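Local atomic coordinates of glycosyl hydrolase family 88 (PDB entry 3WIW), a protein that removes the unsaturated glucuronyl residue from the ends of oligosaccharides made by polysaccharide lyases, with specificity for heparin. Residues D325-K328 and Y329-F332; Y255-S258 and Y259-K263. All blocks are in the same frame, centred on the assembly; numbering follows the deposited sequence.

Overall arrangement
Both contacts are local, at helix ends in an alpha6/alpha6-barrel, and the chain reaches contact 2 first. Residues 255-263 run through the last turns of helix 245-262 to the first residue beyond it, while 325-332 lead into and begin helix 327-340. Their centres lie 18 Å apart and their nearest atoms about 8 Å, so they do not touch. Helices 265-279 and 306-322 link them, each packing against side chains of both. Leu319 of helix 306-322 meets Thr256 of contact 2 and Tyr329 of contact 1. Contact 2 is nearer the predicted substrate site, with the side chain of Tyr255 about 8 Å from that of Trp250; contact 1 lies away from it.

Contact 1. Residues D325-K328 and Y329-F332; sequences DGQK and YFKF
Lys328 and Tyr329, neighbours in the first turn of helix 327-340, run side by side and point the same way. From CB the lysine turns CG between its own backbone N and carbonyl carbon (chi1 63°), which lays the chain over one face of the tyrosine ring. CG sits above the middle of the ring, 4.1 Å from its centroid, in a CH-pi contact. CD carries the extended chain outward, and CE arrives 3.5 Å from Tyr329 OH. A bend at chi4 then sets NZ 4.2 Å from the ring centroid, an off-centre cation-pi contact, with a long salt bridge back to Asp325 OD1 at 4.0 Å. The phenol oxygen has its hydrogen bond elsewhere, with Glu272, while the ring is buried against Leu316, Leu319 and Ala275.

Behind these side chains the backbone starts its ladder. Gly326 O receives Phe330 N at 3.0 Å in a nearly straight bond (168°), and a weak, bent one from Tyr329 N. Lys331 N to Gln327 O, 2.8 Å, and Phe332 N to Lys328 O continue it. The aliphatic chain thus lies over one face of the buried ring, within an otherwise exposed lysine. This is the N-terminal first turn of an alpha-helix, in an outlying part of the alpha6/alpha6-barrel.

Contact 2. Residues Y255-S258 and Y259-K263; sequences YTMS and YKDTK
Thr262 grips Ser258 O twice, and this double hold is the tight part of the turn. Its backbone N donates at 2.9 Å to Ser258 O through a rather bent bond (131°), and its OG1 donates to the same oxygen at 2.8 Å. The two donors reach that carbonyl from opposite faces of its plane. With chi1 at 70°, OG1 is folded back over the preceding turn, and CG2 also presses on Ser258 O at 3.3 Å. OG1 in addition accepts from the N of Asp264, so one hydroxyl links the last turn to the chain leaving it. A valine in place of Thr262 would probably leave Ser258 O with one donor fewer and Asp264 N without its hydroxyl partner.

Lys263 has positive phi as the helix ends, and its N bonds to Tyr259 O at 2.7 Å.

The packing is looser towards Asp261 and Lys260, the one partly exposed and the other exposed. Met257, itself buried, crosses Asp261 at an angle, with Met257 SD 3.6 Å from Asp261 OD2, a contact without a hydrogen bond. Lys260 reaches with a fully extended chain to a salt bridge with Asp318 of helix 306-322.

Around this C-terminal turn of helix 245-262, helix 265-279 packs on Tyr259 and Thr262, helix 192-208 on Tyr255 and Ser258, and helix 175-188 on Met257 and Asp261, while helix 306-322 meets Thr256 and Lys260.

Contact 1. Residues D325-K328 and Y329-F332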
loop_
_atom_site.group_PDB
_atom_site.type_symbol
_atom_site.label_atom_id
_atom_site.label_comp_id
_atom_site.label_asym_id
_atom_site.label_seq_id
_atom_site.Cartn_x
_atom_site.Cartn_y
_atom_site.Cartn_z
ATOM N N ASP A 325 1.441 20.422 -13.852
ATOM C CA ASP A 325 0.979 19.744 -15.066
ATOM C C ASP A 325 1.046 18.228 -14.895
ATOM O O ASP A 325 2.100 17.593 -14.999
ATOM C CB ASP A 325 1.689 20.245 -16.331
ATOM C CG ASP A 325 3.154 19.871 -16.380
ATOM O OD1 ASP A 325 3.795 19.821 -15.308
ATOM O OD2 ASP A 325 3.660 19.627 -17.500
ATOM N N GLY A 326 -0.108 17.655 -14.602
ATOM C CA GLY A 326 -0.152 16.293 -14.129
ATOM C C GLY A 326 -0.473 15.267 -15.198
ATOM O O GLY A 326 -0.538 14.091 -14.872
ATOM N N GLN A 327 -0.675 15.692 -16.446
ATOM C CA GLN A 327 -1.145 14.764 -17.478
ATOM C C GLN A 327 -0.220 13.562 -17.675
ATOM O O GLN A 327 -0.707 12.437 -17.799
ATOM C CB GLN A 327 -1.431 15.468 -18.815
ATOM C CG GLN A 327 -1.849 14.518 -19.979
ATOM C CD GLN A 327 -3.115 13.679 -19.712
ATOM O OE1 GLN A 327 -3.951 14.018 -18.864
ATOM N NE2 GLN A 327 -3.251 12.572 -20.450
ATOM N N LYS A 328 1.100 13.772 -17.644
ATOM C CA LYS A 328 2.026 12.642 -17.830
ATOM C C LYS A 328 1.859 11.584 -16.741
ATOM O O LYS A 328 1.976 10.390 -17.003
ATOM C CB LYS A 328 3.491 13.089 -17.921
ATOM C CG LYS A 328 4.035 13.758 -16.670
ATOM C CD LYS A 328 5.509 14.116 -16.829
ATOM C CE LYS A 328 6.015 14.884 -15.610
ATOM N NZ LYS A 328 5.207 16.105 -15.310
ATOM N N TYR A 329 1.561 12.020 -15.518
ATOM C CA TYR A 329 1.317 11.088 -14.419
ATOM C C TYR A 329 -0.013 10.361 -14.593
ATOM O O TYR A 329 -0.094 9.139 -14.410
ATOM C CB TYR A 329 1.343 11.818 -13.074
ATOM C CG TYR A 329 2.619 12.572 -12.824
ATOM C CD1 TYR A 329 3.861 11.949 -12.987
ATOM C CD2 TYR A 329 2.592 13.895 -12.406
ATOM C CE1 TYR A 329 5.049 12.641 -12.746
ATOM C CE2 TYR A 329 3.768 14.599 -12.162
ATOM C CZ TYR A 329 4.997 13.962 -12.328
ATOM O OH TYR A 329 6.166 14.649 -12.084
ATOM N N PHE A 330 -1.050 11.111 -14.947
ATOM C CA PHE A 330 -2.353 10.506 -15.177
ATOM C C PHE A 330 -2.269 9.456 -16.291
ATOM O O PHE A 330 -2.803 8.342 -16.162
ATOM C CB PHE A 330 -3.374 11.567 -15.572
ATOM C CG PHE A 330 -4.715 10.996 -15.862
ATOM C CD1 PHE A 330 -5.613 10.753 -14.833
ATOM C CD2 PHE A 330 -5.065 10.650 -17.158
ATOM C CE1 PHE A 330 -6.853 10.205 -15.097
ATOM C CE2 PHE A 330 -6.312 10.093 -17.425
ATOM C CZ PHE A 330 -7.198 9.882 -16.394
ATOM N N LYS A 331 -1.616 9.804 -17.398
ATOM C CA LYS A 331 -1.532 8.900 -18.553
ATOM C C LYS A 331 -0.778 7.625 -18.192
ATOM O O LYS A 331 -1.179 6.526 -18.574
ATOM C CB LYS A 331 -0.860 9.607 -19.743
ATOM C CG LYS A 331 -0.638 8.743 -20.970
ATOM C CD LYS A 331 -1.943 8.235 -21.551
ATOM C CE LYS A 331 -1.740 7.686 -22.974
ATOM N NZ LYS A 331 -0.642 6.674 -23.097
ATOM N N PHE A 332 0.297 7.764 -17.425
ATOM C CA PHE A 332 1.100 6.604 -17.049
ATOM C C PHE A 332 0.267 5.684 -16.159
ATOM O O PHE A 332 0.248 4.468 -16.357
ATOM C CB PHE A 332 2.390 7.074 -16.383
ATOM C CG PHE A 332 3.467 6.028 -16.306
ATOM C CD1 PHE A 332 3.453 5.064 -15.297
ATOM C CD2 PHE A 332 4.516 6.028 -17.218
ATOM C CE1 PHE A 332 4.465 4.084 -15.220
ATOM C CE2 PHE A 332 5.532 5.080 -17.130
ATOM C CZ PHE A 332 5.507 4.094 -16.138
#

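Contact 2. Residues Y255-S258 and Y259-K263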
loop_
_atom_site.group_PDB
_atom_site.type_symbol
_atom_site.label_atom_id
_atom_site.label_comp_id
_atom_site.label_asym_id
_atom_site.label_seq_id
_atom_site.Cartn_x
_atom_site.Cartn_y
_atom_site.Cartn_z
ATOM N N TYR A 255 5.320 9.848 -0.356
ATOM C CA TYR A 255 5.534 11.300 -0.498
ATOM C C TYR A 255 4.343 11.996 -1.136
ATOM O O TYR A 255 4.054 13.134 -0.780
ATOM C CB TYR A 255 6.898 11.639 -1.159
ATOM C CG TYR A 255 7.957 11.310 -0.148
ATOM C CD1 TYR A 255 8.163 12.160 0.934
ATOM C CD2 TYR A 255 8.634 10.092 -0.171
ATOM C CE1 TYR A 255 9.063 11.852 1.933
ATOM C CE2 TYR A 255 9.529 9.765 0.830
ATOM C CZ TYR A 255 9.726 10.645 1.889
ATOM O OH TYR A 255 10.600 10.290 2.881
ATOM N N THR A 256 3.635 11.306 -2.034
ATOM C CA THR A 256 2.400 11.837 -2.591
ATOM C C THR A 256 1.365 12.033 -1.472
ATOM O O THR A 256 0.761 13.106 -1.338
ATOM C CB THR A 256 1.885 10.910 -3.702
ATOM O OG1 THR A 256 2.880 10.831 -4.735
ATOM C CG2 THR A 256 0.598 11.449 -4.264
ATOM N N MET A 257 1.201 11.003 -0.644
ATOM C CA MET A 257 0.274 11.045 0.484
ATOM C C MET A 257 0.752 12.043 1.549
ATOM O O MET A 257 -0.063 12.783 2.123
ATOM C CB MET A 257 0.075 9.625 1.030
ATOM C CG MET A 257 -0.675 9.521 2.350
ATOM S SD MET A 257 0.361 9.782 3.827
ATOM C CE MET A 257 1.475 8.383 3.670
ATOM N N SER A 258 2.058 12.102 1.833
ATOM C CA SER A 258 2.545 13.069 2.832
ATOM C C SER A 258 2.300 14.487 2.354
ATOM O O SER A 258 1.979 15.348 3.167
ATOM C CB SER A 258 4.029 12.875 3.108
ATOM O OG SER A 258 4.256 11.698 3.877
ATOM N N TYR A 259 2.465 14.753 1.050
ATOM C CA TYR A 259 2.085 16.058 0.516
ATOM C C TYR A 259 0.595 16.338 0.730
ATOM O O TYR A 259 0.214 17.410 1.208
ATOM C CB TYR A 259 2.478 16.250 -0.951
ATOM C CG TYR A 259 2.040 17.620 -1.438
ATOM C CD1 TYR A 259 2.679 18.779 -0.997
ATOM C CD2 TYR A 259 0.939 17.763 -2.273
ATOM C CE1 TYR A 259 2.271 20.024 -1.426
ATOM C CE2 TYR A 259 0.524 19.012 -2.718
ATOM C CZ TYR A 259 1.192 20.137 -2.285
ATOM O OH TYR A 259 0.784 21.373 -2.719
ATOM N N LYS A 260 -0.247 15.378 0.379
ATOM C CA LYS A 260 -1.692 15.545 0.501
ATOM C C LYS A 260 -2.075 15.920 1.935
ATOM O O LYS A 260 -2.920 16.795 2.152
ATOM C CB LYS A 260 -2.375 14.246 0.089
ATOM C CG LYS A 260 -3.893 14.257 0.070
ATOM C CD LYS A 260 -4.306 12.863 -0.438
ATOM C CE LYS A 260 -5.753 12.718 -0.840
ATOM N NZ LYS A 260 -5.941 11.297 -1.268
ATOM N N ASP A 261 -1.428 15.274 2.904
ATOM C CA ASP A 261 -1.807 15.420 4.298
ATOM C C ASP A 261 -1.104 16.561 5.040
ATOM O O ASP A 261 -1.582 16.975 6.088
ATOM C CB ASP A 261 -1.578 14.101 5.031
ATOM C CG ASP A 261 -2.498 12.982 4.546
ATOM O OD1 ASP A 261 -3.424 13.228 3.742
ATOM O OD2 ASP A 261 -2.291 11.842 4.982
ATOM N N THR A 262 0.015 17.070 4.518
ATOM C CA THR A 262 0.760 18.140 5.209
ATOM C C THR A 262 0.888 19.424 4.408
ATOM O O THR A 262 1.167 20.481 4.968
ATOM C CB THR A 262 2.199 17.722 5.562
ATOM O OG1 THR A 262 2.973 17.621 4.357
ATOM C CG2 THR A 262 2.224 16.411 6.309
ATOM N N LYS A 263 0.754 19.303 3.090
ATOM C CA LYS A 263 0.947 20.395 2.129
ATOM C C LYS A 263 2.364 20.962 2.099
ATOM O O LYS A 263 2.578 22.053 1.604
ATOM C CB LYS A 263 -0.104 21.502 2.288
ATOM C CG LYS A 263 -1.536 20.987 2.175
ATOM C CD LYS A 263 -1.757 20.182 0.909
ATOM C CE LYS A 263 -1.754 21.063 -0.317
ATOM N NZ LYS A 263 -2.950 21.934 -0.364
#